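Local coordinates for protein restriction endonuclease (Mycobacterium sp., PDB 4F0Q) that probably recognises methylated cytosine in DNA through its N-terminal domain and cuts the DNA with a PD-(D/E)XK-type endonuclease domain, working as a tetramer, at residues P60-E65 with R82-I87; N18-V23 with D220-D225; S266-S271 with F391-Q396. All blocks are in the same frame, centred on the assembly; numbering follows the deposited sequence.

Contact 1 (P60-E65 with R82-I87)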
ATOM      1  N   PRO A  60      32.805  24.980  31.235  1.00 20.00           N
ATOM      2  CA  PRO A  60      33.129  23.592  31.584  1.00 24.34           C
ATOM      3  C   PRO A  60      32.980  22.661  30.386  1.00 20.95           C
ATOM      4  O   PRO A  60      32.374  23.037  29.383  1.00 20.29           O
ATOM      5  CB  PRO A  60      32.082  23.246  32.649  1.00 23.93           C
ATOM      6  CG  PRO A  60      31.681  24.559  33.226  1.00 21.72           C
ATOM      7  CD  PRO A  60      31.726  25.520  32.081  1.00 20.94           C
ATOM      8  N   LYS A  61      33.528  21.456  30.496  1.00 21.82           N
ATOM      9  CA  LYS A  61      33.465  20.484  29.412  1.00 22.65           C
ATOM     10  C   LYS A  61      32.062  19.914  29.249  1.00 24.71           C
ATOM     11  O   LYS A  61      31.307  19.806  30.216  1.00 26.38           O
ATOM     12  CB  LYS A  61      34.441  19.334  29.667  1.00 23.65           C
ATOM     13  CG  LYS A  61      35.892  19.747  29.828  1.00 24.13           C
ATOM     14  CD  LYS A  61      36.761  18.536  30.129  1.00 24.23           C
ATOM     15  CE  LYS A  61      38.213  18.927  30.334  1.00 30.62           C
ATOM     16  NZ  LYS A  61      39.063  17.743  30.641  1.00 29.05           N
ATOM     17  N   VAL A  62      31.720  19.553  28.018  1.00 22.40           N
ATOM     18  CA  VAL A  62      30.502  18.802  27.753  1.00 21.72           C
ATOM     19  C   VAL A  62      30.857  17.321  27.785  1.00 19.18           C
ATOM     20  O   VAL A  62      31.228  16.740  26.767  1.00 18.46           O
ATOM     21  CB  VAL A  62      29.899  19.161  26.383  1.00 22.21           C
ATOM     22  CG1 VAL A  62      28.585  18.422  26.166  1.00 20.38           C
ATOM     23  CG2 VAL A  62      29.692  20.663  26.275  1.00 18.00           C
ATOM     24  N   MET A  63      30.759  16.721  28.967  1.00 24.09           N
ATOM     25  CA  MET A  63      31.176  15.336  29.164  1.00 26.03           C
ATOM     26  C   MET A  63      30.371  14.360  28.316  1.00 26.51           C
ATOM     27  O   MET A  63      29.162  14.514  28.152  1.00 25.03           O
ATOM     28  CB  MET A  63      31.085  14.953  30.643  1.00 28.43           C
ATOM     29  CG  MET A  63      32.018  15.746  31.543  1.00 33.98           C
ATOM     30  SD  MET A  63      33.735  15.660  30.997  1.00 45.43           S
ATOM     31  CE  MET A  63      34.031  13.896  31.071  1.00 33.61           C
ATOM     32  N   LEU A  64      31.056  13.357  27.775  1.00 23.64           N
ATOM     33  CA  LEU A  64      30.413  12.357  26.935  1.00 20.12           C
ATOM     34  C   LEU A  64      30.702  10.951  27.451  1.00 21.11           C
ATOM     35  O   LEU A  64      31.413  10.174  26.812  1.00 22.80           O
ATOM     36  CB  LEU A  64      30.874  12.503  25.482  1.00 20.92           C
ATOM     37  CG  LEU A  64      30.096  11.732  24.412  1.00 18.42           C
ATOM     38  CD1 LEU A  64      28.652  12.202  24.353  1.00 19.66           C
ATOM     39  CD2 LEU A  64      30.766  11.871  23.055  1.00 17.84           C
ATOM     40  N   GLU A  65      30.152  10.632  28.617  1.00 25.86           N
ATOM     41  CA  GLU A  65      30.291   9.297  29.184  1.00 26.63           C
ATOM     42  C   GLU A  65      29.405   8.317  28.428  1.00 28.42           C
ATOM     43  O   GLU A  65      28.768   8.677  27.438  1.00 27.13           O
ATOM     44  CB  GLU A  65      29.912   9.300  30.668  1.00 30.05           C
ATOM     45  CG  GLU A  65      30.768  10.209  31.534  1.00 32.00           C
ATOM     46  CD  GLU A  65      32.186   9.695  31.705  1.00 34.66           C
ATOM     47  OE1 GLU A  65      33.077  10.509  32.028  1.00 40.09           O
ATOM     48  OE2 GLU A  65      32.408   8.479  31.524  1.00 33.79           O
ATOM     49  N   ARG A  82      17.785  23.851  29.158  1.00 21.92           N
ATOM     50  CA  ARG A  82      18.789  22.816  28.954  1.00 21.98           C
ATOM     51  C   ARG A  82      19.424  23.011  27.580  1.00 18.52           C
ATOM     52  O   ARG A  82      18.736  22.981  26.559  1.00 15.11           O
ATOM     53  CB  ARG A  82      18.154  21.428  29.051  1.00 22.53           C
ATOM     54  CG  ARG A  82      19.154  20.291  29.187  1.00 22.23           C
ATOM     55  CD  ARG A  82      19.697  20.196  30.605  1.00 29.01           C
ATOM     56  NE  ARG A  82      18.635  19.955  31.579  1.00 27.48           N
ATOM     57  CZ  ARG A  82      18.846  19.691  32.864  1.00 30.20           C
ATOM     58  NH1 ARG A  82      20.083  19.629  33.336  1.00 36.42           N
ATOM     59  NH2 ARG A  82      17.818  19.485  33.678  1.00 27.42           N
ATOM     60  N   ALA A  83      20.738  23.220  27.563  1.00 22.09           N
ATOM     61  CA  ALA A  83      21.460  23.523  26.330  1.00 14.04           C
ATOM     62  C   ALA A  83      21.355  22.412  25.289  1.00 14.50           C
ATOM     63  O   ALA A  83      20.969  22.657  24.146  1.00 14.55           O
ATOM     64  CB  ALA A  83      22.919  23.824  26.636  1.00 16.17           C
ATOM     65  N   LEU A  84      21.700  21.193  25.689  1.00 16.03           N
ATOM     66  CA  LEU A  84      21.659  20.054  24.779  1.00 14.68           C
ATOM     67  C   LEU A  84      21.732  18.738  25.539  1.00 15.27           C
ATOM     68  O   LEU A  84      21.997  18.714  26.740  1.00 19.72           O
ATOM     69  CB  LEU A  84      22.808  20.121  23.768  1.00 15.98           C
ATOM     70  CG  LEU A  84      24.186  19.606  24.203  1.00 17.58           C
ATOM     71  CD1 LEU A  84      25.113  19.503  23.003  1.00 18.67           C
ATOM     72  CD2 LEU A  84      24.809  20.488  25.276  1.00 21.95           C
ATOM     73  N   ILE A  85      21.491  17.644  24.825  1.00 18.68           N
ATOM     74  CA  ILE A  85      21.700  16.309  25.368  1.00 15.87           C
ATOM     75  C   ILE A  85      22.669  15.540  24.478  1.00 16.76           C
ATOM     76  O   ILE A  85      22.386  15.286  23.307  1.00 22.06           O
ATOM     77  CB  ILE A  85      20.382  15.528  25.506  1.00 16.21           C
ATOM     78  CG1 ILE A  85      19.495  16.167  26.577  1.00 16.81           C
ATOM     79  CG2 ILE A  85      20.660  14.075  25.857  1.00 17.63           C
ATOM     80  CD1 ILE A  85      18.207  15.421  26.823  1.00 13.31           C
ATOM     81  N   ALA A  86      23.820  15.185  25.039  1.00 19.19           N
ATOM     82  CA  ALA A  86      24.849  14.466  24.299  1.00 18.28           C
ATOM     83  C   ALA A  86      24.734  12.966  24.537  1.00 18.39           C
ATOM     84  O   ALA A  86      24.872  12.496  25.664  1.00 21.56           O
ATOM     85  CB  ALA A  86      26.229  14.964  24.698  1.00 18.11           C
ATOM     86  N   ILE A  87      24.483  12.219  23.467  1.00 17.59           N
ATOM     87  CA  ILE A  87      24.293  10.777  23.568  1.00 16.10           C
ATOM     88  C   ILE A  87      25.443   9.999  22.935  1.00 18.11           C
ATOM     89  O   ILE A  87      25.798  10.222  21.778  1.00 20.04           O
ATOM     90  CB  ILE A  87      22.952  10.344  22.935  1.00 17.06           C
ATOM     91  CG1 ILE A  87      21.783  10.802  23.809  1.00 14.74           C
ATOM     92  CG2 ILE A  87      22.904   8.839  22.744  1.00 18.22           C
ATOM     93  CD1 ILE A  87      20.426  10.521  23.206  1.00 21.67           C
TER
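Leu64 lays one branch over the methyl group of Ala86, with Leu64 CD1 3.7 Å from Ala86 CB. The same CD1 reaches past that methyl to the following backbone and lies 4.1 Å from Ile87 C. With CG anti to the backbone N (chi1 -168°), Leu64 brings CD1 round against Ala86. Val62 points at the other segment. Its CG1 faces two neighbours, standing 4.4 Å from Ala86 CB and equally far from Leu84 CD2. These two contacts are looser than the one made by Leu64. Leu84 and Ala86, two residues apart, both turn their CB atoms toward 60-65, as expected of an extended chain. Ile87 takes part through its backbone.

The touching residues are all buried, and the interaction between the segments is apolar. Several backbone oxygens are bonded elsewhere in the chain: Val62 O accepts from Tyr48 OH, Leu64 O from Arg88 NH1, and Ala86 O from Asn69 ND2. Leu64 also meets Tyr48 of helix 48-52 and Phe159 of strand 156-166. Leu84 meets Phe157 of that same strand.

The segment 60-65 is an irregular loop, between helix 48-52 and strand 67-69, packed on Leu84 and on the start of strand 85-89. That strand runs between 67-69 and 156-166 in the large mixed sheet. The contact thus belongs to the mixed sheet of the N-terminal domain, whose family is placed in the PUA clan.

Contact 2 (N18-V23 with D220-D225); sequences NKPRLV and DFRWID
Asp220 faces Leu22 as an antiparallel non-hydrogen-bonded pair, and Leu22 CD2 lies 3.7 Å from Asp220 CB. This short two-strand pairing ends where the chain turns into a helix. Asp220 OD1 accepts from both segments. It caps the helix by accepting from Arg222 N at 3.1 Å, from above the carboxylate plane, and it takes a weak bond from Arg21 N. OD2 forms a salt bridge with Arg222 NE and packs near Pro20 CB.

Phe221 gives its backbone N to Arg21 O in another weak bond. Its CB lies 3.4 Å from Arg21 NE, and its backbone C lies over one face of the Arg21 guanidinium, toward the rim. Further out, the ring carbons CD2 and CE2 meet Val23 CG1, each at 3.5 Å.

Arg222 bends at chi3 (-63°) and lies alongside Pro20. Pro20 CG sits over one face of the guanidinium, 3.3 Å from Arg222 NH2. Arg222 NH1 is hydrogen-bonded to Ala17 O at the end of helix 6-17.

Asp225 comes from the opposite direction to Arg21 and meets it end-on. Arg21 NH2 reaches Asp225 OD1 at 2.6 Å, near the guanidinium plane. NH1 bonds to OD2 on its syn side, tilted slightly from that plane. The guanidinium and carboxylate planes are inclined by 30°. Arg21 NE is used as well, by Leu51 O of helix 48-52.

One salt bridge, Arg21-Asp225, thus joins 18-23 to helix 222-227, while the Asp220-Arg222 pair is internal to 220-225. Arg21 and Asp225 are both buried, so their charges probably neutralise each other. The bonds from all three guanidinium nitrogens should fix the rotation of the Arg21 group.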
ATOM      1  N   ASN A  18      33.034  34.450  16.826  1.00 33.53           N
ATOM      2  CA  ASN A  18      33.005  34.972  15.463  1.00 30.40           C
ATOM      3  C   ASN A  18      33.617  34.019  14.438  1.00 29.45           C
ATOM      4  O   ASN A  18      33.735  34.356  13.260  1.00 28.47           O
ATOM      5  CB  ASN A  18      33.700  36.335  15.403  1.00 33.18           C
ATOM      6  CG  ASN A  18      33.195  37.196  14.261  1.00 38.79           C
ATOM      7  OD1 ASN A  18      32.203  37.914  14.402  1.00 33.34           O
ATOM      8  ND2 ASN A  18      33.875  37.130  13.122  1.00 38.05           N
ATOM      9  N   LYS A  19      34.001  32.829  14.890  1.00 29.20           N
ATOM     10  CA  LYS A  19      34.603  31.837  14.008  1.00 27.91           C
ATOM     11  C   LYS A  19      33.800  30.540  13.998  1.00 27.59           C
ATOM     12  O   LYS A  19      33.647  29.893  15.033  1.00 28.51           O
ATOM     13  CB  LYS A  19      36.047  31.554  14.424  1.00 31.63           C
ATOM     14  CG  LYS A  19      36.799  30.653  13.461  1.00 33.71           C
ATOM     15  CD  LYS A  19      36.946  31.313  12.101  1.00 34.96           C
ATOM     16  CE  LYS A  19      37.656  30.401  11.115  1.00 39.89           C
ATOM     17  NZ  LYS A  19      37.795  31.039   9.776  1.00 48.29           N
ATOM     18  N   PRO A  20      33.285  30.157  12.819  1.00 25.64           N
ATOM     19  CA  PRO A  20      32.474  28.944  12.668  1.00 25.97           C
ATOM     20  C   PRO A  20      33.314  27.676  12.768  1.00 25.80           C
ATOM     21  O   PRO A  20      34.390  27.606  12.174  1.00 30.41           O
ATOM     22  CB  PRO A  20      31.907  29.072  11.245  1.00 22.86           C
ATOM     23  CG  PRO A  20      32.149  30.494  10.837  1.00 22.19           C
ATOM     24  CD  PRO A  20      33.386  30.907  11.557  1.00 24.53           C
ATOM     25  N   ARG A  21      32.828  26.689  13.514  1.00 22.60           N
ATOM     26  CA  ARG A  21      33.480  25.385  13.568  1.00 24.28           C
ATOM     27  C   ARG A  21      32.498  24.267  13.214  1.00 22.51           C
ATOM     28  O   ARG A  21      31.794  23.732  14.071  1.00 22.76           O
ATOM     29  CB  ARG A  21      34.151  25.149  14.928  1.00 25.76           C
ATOM     30  CG  ARG A  21      33.285  25.442  16.139  1.00 23.68           C
ATOM     31  CD  ARG A  21      34.057  25.198  17.425  1.00 21.63           C
ATOM     32  NE  ARG A  21      33.169  24.928  18.551  1.00 20.79           N
ATOM     33  CZ  ARG A  21      32.596  25.866  19.295  1.00 19.53           C
ATOM     34  NH1 ARG A  21      32.814  27.148  19.036  1.00 19.02           N
ATOM     35  NH2 ARG A  21      31.802  25.521  20.299  1.00 23.36           N
ATOM     36  N   LEU A  22      32.460  23.926  11.930  1.00 22.01           N
ATOM     37  CA  LEU A  22      31.476  22.990  11.405  1.00 21.13           C
ATOM     38  C   LEU A  22      31.876  21.537  11.622  1.00 20.55           C
ATOM     39  O   LEU A  22      32.948  21.108  11.195  1.00 21.93           O
ATOM     40  CB  LEU A  22      31.261  23.238   9.912  1.00 18.95           C
ATOM     41  CG  LEU A  22      30.954  24.676   9.489  1.00 21.91           C
ATOM     42  CD1 LEU A  22      30.778  24.759   7.981  1.00 15.76           C
ATOM     43  CD2 LEU A  22      29.722  25.198  10.207  1.00 17.01           C
ATOM     44  N   VAL A  23      31.007  20.782  12.285  1.00 21.52           N
ATOM     45  CA  VAL A  23      31.194  19.342  12.404  1.00 15.84           C
ATOM     46  C   VAL A  23      30.195  18.632  11.493  1.00 16.94           C
ATOM     47  O   VAL A  23      29.003  18.931  11.511  1.00 16.90           O
ATOM     48  CB  VAL A  23      31.057  18.855  13.866  1.00 15.57           C
ATOM     49  CG1 VAL A  23      29.749  19.325  14.476  1.00 16.68           C
ATOM     50  CG2 VAL A  23      31.179  17.338  13.941  1.00 14.97           C
ATOM     51  N   ASP A 220      26.954  23.762  13.032  1.00 19.02           N
ATOM     52  CA  ASP A 220      27.920  24.701  13.578  1.00 18.23           C
ATOM     53  C   ASP A 220      27.797  24.644  15.094  1.00 21.01           C
ATOM     54  O   ASP A 220      26.705  24.801  15.637  1.00 19.39           O
ATOM     55  CB  ASP A 220      27.628  26.117  13.078  1.00 21.18           C
ATOM     56  CG  ASP A 220      28.783  27.077  13.311  1.00 18.32           C
ATOM     57  OD1 ASP A 220      29.581  26.851  14.244  1.00 20.86           O
ATOM     58  OD2 ASP A 220      28.890  28.066  12.557  1.00 16.65           O
ATOM     59  N   PHE A 221      28.915  24.418  15.777  1.00 20.77           N
ATOM     60  CA  PHE A 221      28.890  24.272  17.229  1.00 21.69           C
ATOM     61  C   PHE A 221      28.679  25.592  17.964  1.00 20.05           C
ATOM     62  O   PHE A 221      28.543  25.611  19.187  1.00 24.20           O
ATOM     63  CB  PHE A 221      30.150  23.569  17.735  1.00 22.51           C
ATOM     64  CG  PHE A 221      29.896  22.186  18.256  1.00 24.58           C
ATOM     65  CD1 PHE A 221      29.338  21.995  19.510  1.00 23.47           C
ATOM     66  CD2 PHE A 221      30.205  21.075  17.490  1.00 24.64           C
ATOM     67  CE1 PHE A 221      29.097  20.722  19.990  1.00 29.76           C
ATOM     68  CE2 PHE A 221      29.968  19.799  17.966  1.00 23.54           C
ATOM     69  CZ  PHE A 221      29.412  19.622  19.216  1.00 27.22           C
ATOM     70  N   ARG A 222      28.646  26.692  17.218  1.00 22.69           N
ATOM     71  CA  ARG A 222      28.325  27.990  17.798  1.00 20.96           C
ATOM     72  C   ARG A 222      26.854  28.040  18.203  1.00 21.04           C
ATOM     73  O   ARG A 222      26.448  28.877  19.009  1.00 23.07           O
ATOM     74  CB  ARG A 222      28.659  29.121  16.825  1.00 20.91           C
ATOM     75  CG  ARG A 222      30.148  29.278  16.560  1.00 21.08           C
ATOM     76  CD  ARG A 222      30.447  30.548  15.784  1.00 22.41           C
ATOM     77  NE  ARG A 222      29.844  30.535  14.455  1.00 20.62           N
ATOM     78  CZ  ARG A 222      29.963  31.522  13.573  1.00 20.65           C
ATOM     79  NH1 ARG A 222      30.662  32.606  13.879  1.00 21.23           N
ATOM     80  NH2 ARG A 222      29.381  31.426  12.386  1.00 22.13           N
ATOM     81  N   TRP A 223      26.066  27.135  17.630  1.00 17.89           N
ATOM     82  CA  TRP A 223      24.678  26.932  18.025  1.00 17.22           C
ATOM     83  C   TRP A 223      24.631  26.563  19.504  1.00 19.30           C
ATOM     84  O   TRP A 223      23.879  27.150  20.290  1.00 20.95           O
ATOM     85  CB  TRP A 223      24.075  25.803  17.183  1.00 19.98           C
ATOM     86  CG  TRP A 223      22.631  25.497  17.457  1.00 19.71           C
ATOM     87  CD1 TRP A 223      21.721  26.299  18.084  1.00 21.71           C
ATOM     88  CD2 TRP A 223      21.933  24.295  17.107  1.00 18.24           C
ATOM     89  NE1 TRP A 223      20.500  25.670  18.146  1.00 17.79           N
ATOM     90  CE2 TRP A 223      20.605  24.438  17.553  1.00 18.47           C
ATOM     91  CE3 TRP A 223      22.304  23.113  16.460  1.00 16.28           C
ATOM     92  CZ2 TRP A 223      19.646  23.445  17.371  1.00 17.02           C
ATOM     93  CZ3 TRP A 223      21.351  22.127  16.282  1.00 14.17           C
ATOM     94  CH2 TRP A 223      20.038  22.299  16.736  1.00 15.94           C
ATOM     95  N   ILE A 224      25.455  25.588  19.874  1.00 21.43           N
ATOM     96  CA  ILE A 224      25.548  25.134  21.255  1.00 25.65           C
ATOM     97  C   ILE A 224      26.151  26.218  22.143  1.00 22.63           C
ATOM     98  O   ILE A 224      25.731  26.393  23.287  1.00 23.52           O
ATOM     99  CB  ILE A 224      26.367  23.832  21.363  1.00 25.10           C
ATOM    100  CG1 ILE A 224      25.719  22.737  20.517  1.00 29.38           C
ATOM    101  CG2 ILE A 224      26.475  23.376  22.808  1.00 18.95           C
ATOM    102  CD1 ILE A 224      24.264  22.493  20.863  1.00 26.73           C
ATOM    103  N   ASP A 225      27.126  26.948  21.607  1.00 24.16           N
ATOM    104  CA  ASP A 225      27.727  28.070  22.321  1.00 18.94           C
ATOM    105  C   ASP A 225      26.655  29.073  22.720  1.00 18.41           C
ATOM    106  O   ASP A 225      26.628  29.550  23.853  1.00 21.70           O
ATOM    107  CB  ASP A 225      28.778  28.769  21.457  1.00 22.41           C
ATOM    108  CG  ASP A 225      29.956  27.876  21.129  1.00 22.38           C
ATOM    109  OD1 ASP A 225      30.056  26.775  21.711  1.00 19.16           O
ATOM    110  OD2 ASP A 225      30.793  28.284  20.294  1.00 22.19           O
TER

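Contact 3 (S266-S271 with F391-Q396); sequences SAVQSS and FSRQAQ
The N-terminus of helix 393-401, in the PD-(D/E)XK endonuclease region, is where the loop 266-271 docks, and Gln396 in its first turn joins the two. The Gln396 side-chain amide pairs with both backbone polar atoms of Gln269. Gln396 NE2 donates to Gln269 O at 2.8 Å. This bond is nearly straight (165°) and lies in the planes of both groups. In return, Gln269 N donates to Gln396 OE1 at 3.1 Å, tilted 32° from the carbonyl plane. A side-chain amide thus does what a neighbouring strand would do for the loop. Gln396 has its CG anti to the carbonyl carbon (chi1 -54°) and runs extended beyond it, which carries the amide across to the loop. NE2 also gives a weak bond to Ser392 O, at the N-cap of its own helix. Ser392 OG in turn accepts weakly from Ala395 N.

Beside this polar pairing the aliphatic parts meet. Val268 CG1 lies 3.6 Å from Arg393 CG, the two side chains crossing at about a right angle. Val268 also touches Ile400 further along the helix.

Two serines make a local turn and a cap in the loop. Ser266 OG accepts from Val268 N in an ST turn, and Ser270 is the N-cap of the short helix 271-274. From that helix Gln274 NE2 adds a second donor to Gln269 O.

The contact lies at the surface and near other subunits of the tetramer. Gln269 packs on Lys345 of the second subunit, and Gln394 on Arg372 of the third. At the far end a water bridges the segments: it donates to Phe391 O at 2.9 Å and lies 2.9 Å from Ser271 OG.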
ATOM      1  N   SER A 266      22.757   3.629  -2.915  1.00 26.65           N
ATOM      2  CA  SER A 266      22.252   2.449  -3.603  1.00 28.88           C
ATOM      3  C   SER A 266      21.413   1.593  -2.661  1.00 26.28           C
ATOM      4  O   SER A 266      21.838   1.275  -1.550  1.00 28.66           O
ATOM      5  CB  SER A 266      23.410   1.626  -4.171  1.00 26.63           C
ATOM      6  OG  SER A 266      22.941   0.427  -4.762  1.00 22.93           O
ATOM      7  N   ALA A 267      20.215   1.231  -3.110  1.00 29.00           N
ATOM      8  CA  ALA A 267      19.311   0.418  -2.305  1.00 26.53           C
ATOM      9  C   ALA A 267      19.561  -1.069  -2.531  1.00 24.85           C
ATOM     10  O   ALA A 267      18.839  -1.918  -2.010  1.00 19.37           O
ATOM     11  CB  ALA A 267      17.864   0.772  -2.613  1.00 27.66           C
ATOM     12  N   VAL A 268      20.589  -1.374  -3.315  1.00 26.90           N
ATOM     13  CA  VAL A 268      20.961  -2.757  -3.589  1.00 22.36           C
ATOM     14  C   VAL A 268      21.948  -3.271  -2.548  1.00 21.96           C
ATOM     15  O   VAL A 268      23.081  -2.798  -2.465  1.00 25.34           O
ATOM     16  CB  VAL A 268      21.584  -2.907  -4.988  1.00 21.63           C
ATOM     17  CG1 VAL A 268      22.077  -4.328  -5.197  1.00 22.24           C
ATOM     18  CG2 VAL A 268      20.578  -2.519  -6.062  1.00 20.22           C
ATOM     19  N   GLN A 269      21.510  -4.239  -1.752  1.00 22.98           N
ATOM     20  CA  GLN A 269      22.367  -4.832  -0.736  1.00 24.32           C
ATOM     21  C   GLN A 269      23.034  -6.094  -1.263  1.00 24.95           C
ATOM     22  O   GLN A 269      22.420  -6.872  -1.992  1.00 25.72           O
ATOM     23  CB  GLN A 269      21.565  -5.161   0.524  1.00 23.34           C
ATOM     24  CG  GLN A 269      20.891  -3.962   1.164  1.00 23.19           C
ATOM     25  CD  GLN A 269      20.262  -4.296   2.500  1.00 27.01           C
ATOM     26  OE1 GLN A 269      20.476  -5.378   3.046  1.00 31.01           O
ATOM     27  NE2 GLN A 269      19.480  -3.367   3.036  1.00 39.97           N
ATOM     28  N   SER A 270      24.294  -6.290  -0.893  1.00 23.93           N
ATOM     29  CA  SER A 270      25.011  -7.500  -1.268  1.00 27.24           C
ATOM     30  C   SER A 270      24.470  -8.674  -0.465  1.00 26.33           C
ATOM     31  O   SER A 270      23.665  -8.491   0.448  1.00 24.08           O
ATOM     32  CB  SER A 270      26.510  -7.336  -1.017  1.00 25.72           C
ATOM     33  OG  SER A 270      26.779  -7.141   0.361  1.00 25.96           O
ATOM     34  N   SER A 271      24.909  -9.880  -0.807  1.00 23.42           N
ATOM     35  CA  SER A 271      24.500 -11.064  -0.067  1.00 23.76           C
ATOM     36  C   SER A 271      25.043 -11.009   1.357  1.00 23.25           C
ATOM     37  O   SER A 271      24.410 -11.499   2.289  1.00 26.92           O
ATOM     38  CB  SER A 271      24.972 -12.338  -0.769  1.00 22.78           C
ATOM     39  OG  SER A 271      24.346 -12.486  -2.032  1.00 22.00           O
ATOM     40  N   PHE A 391      18.511 -12.121  -1.359  1.00 18.31           N
ATOM     41  CA  PHE A 391      17.920 -11.870  -2.666  1.00 18.83           C
ATOM     42  C   PHE A 391      19.015 -11.452  -3.639  1.00 20.10           C
ATOM     43  O   PHE A 391      19.883 -10.648  -3.296  1.00 19.67           O
ATOM     44  CB  PHE A 391      16.843 -10.786  -2.578  1.00 19.72           C
ATOM     45  CG  PHE A 391      15.711 -11.130  -1.649  1.00 22.80           C
ATOM     46  CD1 PHE A 391      14.653 -11.910  -2.085  1.00 17.61           C
ATOM     47  CD2 PHE A 391      15.706 -10.672  -0.342  1.00 20.40           C
ATOM     48  CE1 PHE A 391      13.611 -12.229  -1.233  1.00 13.71           C
ATOM     49  CE2 PHE A 391      14.667 -10.989   0.514  1.00 18.43           C
ATOM     50  CZ  PHE A 391      13.619 -11.768   0.067  1.00 16.87           C
ATOM     51  N   SER A 392      18.974 -12.005  -4.846  1.00 19.31           N
ATOM     52  CA  SER A 392      19.983 -11.718  -5.860  1.00 23.12           C
ATOM     53  C   SER A 392      19.990 -10.243  -6.234  1.00 23.47           C
ATOM     54  O   SER A 392      19.007  -9.535  -6.016  1.00 22.63           O
ATOM     55  CB  SER A 392      19.752 -12.575  -7.106  1.00 21.65           C
ATOM     56  OG  SER A 392      18.497 -12.287  -7.695  1.00 25.03           O
ATOM     57  N   ARG A 393      21.104  -9.786  -6.796  1.00 25.38           N
ATOM     58  CA  ARG A 393      21.246  -8.388  -7.173  1.00 24.70           C
ATOM     59  C   ARG A 393      20.232  -8.006  -8.244  1.00 24.83           C
ATOM     60  O   ARG A 393      19.640  -6.927  -8.196  1.00 24.31           O
ATOM     61  CB  ARG A 393      22.664  -8.101  -7.667  1.00 24.88           C
ATOM     62  CG  ARG A 393      22.942  -6.625  -7.873  1.00 25.00           C
ATOM     63  CD  ARG A 393      24.390  -6.362  -8.238  1.00 23.65           C
ATOM     64  NE  ARG A 393      24.727  -4.951  -8.077  1.00 29.53           N
ATOM     65  CZ  ARG A 393      24.517  -4.020  -9.002  1.00 30.08           C
ATOM     66  NH1 ARG A 393      23.972  -4.348 -10.165  1.00 33.19           N
ATOM     67  NH2 ARG A 393      24.855  -2.759  -8.764  1.00 24.29           N
ATOM     68  N   GLN A 394      20.029  -8.903  -9.203  1.00 24.59           N
ATOM     69  CA  GLN A 394      19.109  -8.652 -10.304  1.00 21.73           C
ATOM     70  C   GLN A 394      17.668  -8.538  -9.814  1.00 21.60           C
ATOM     71  O   GLN A 394      16.890  -7.737 -10.333  1.00 23.29           O
ATOM     72  CB  GLN A 394      19.228  -9.748 -11.365  1.00 23.93           C
ATOM     73  CG  GLN A 394      18.464  -9.452 -12.646  1.00 30.55           C
ATOM     74  CD  GLN A 394      18.913  -8.163 -13.310  1.00 25.87           C
ATOM     75  OE1 GLN A 394      20.083  -7.785 -13.237  1.00 24.90           O
ATOM     76  NE2 GLN A 394      17.980  -7.478 -13.960  1.00 28.97           N
ATOM     77  N   ALA A 395      17.321  -9.339  -8.811  1.00 19.24           N
ATOM     78  CA  ALA A 395      15.992  -9.287  -8.214  1.00 20.73           C
ATOM     79  C   ALA A 395      15.726  -7.911  -7.616  1.00 22.00           C
ATOM     80  O   ALA A 395      14.709  -7.280  -7.908  1.00 22.76           O
ATOM     81  CB  ALA A 395      15.847 -10.365  -7.151  1.00 18.31           C
ATOM     82  N   GLN A 396      16.657  -7.451  -6.786  1.00 21.75           N
ATOM     83  CA  GLN A 396      16.554  -6.143  -6.150  1.00 18.44           C
ATOM     84  C   GLN A 396      16.518  -5.025  -7.186  1.00 20.53           C
ATOM     85  O   GLN A 396      15.768  -4.060  -7.041  1.00 21.68           O
ATOM     86  CB  GLN A 396      17.722  -5.931  -5.187  1.00 22.09           C
ATOM     87  CG  GLN A 396      17.888  -7.041  -4.163  1.00 21.07           C
ATOM     88  CD  GLN A 396      19.073  -6.817  -3.246  1.00 17.27           C
ATOM     89  OE1 GLN A 396      19.049  -5.939  -2.385  1.00 18.28           O
ATOM     90  NE2 GLN A 396      20.121  -7.612  -3.430  1.00 21.97           N
TER
HETATM   91  O   HOH W   1      22.668 -11.017  -3.887  1.00 26.76           O

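Contacts 1 and 2 belong to the N-terminal part of the chain. Their centres are 15 Å apart, and they touch where Leu84 CD1 packs on Ile224 CD1. Both also lean on helix 48-52. Contact 1 is buried and purely apolar between its segments. Contact 2 is partly buried and depends on paired charges and a helix cap. Contact 3 stands apart, its centre about 40 Å from each of the others, at a helix of the endonuclease region. It is a surface contact held by neutral amide-to-backbone bonds and a water. Residues of contact 3 touch other subunits; no other chain of the assembly touches contacts 1 and 2.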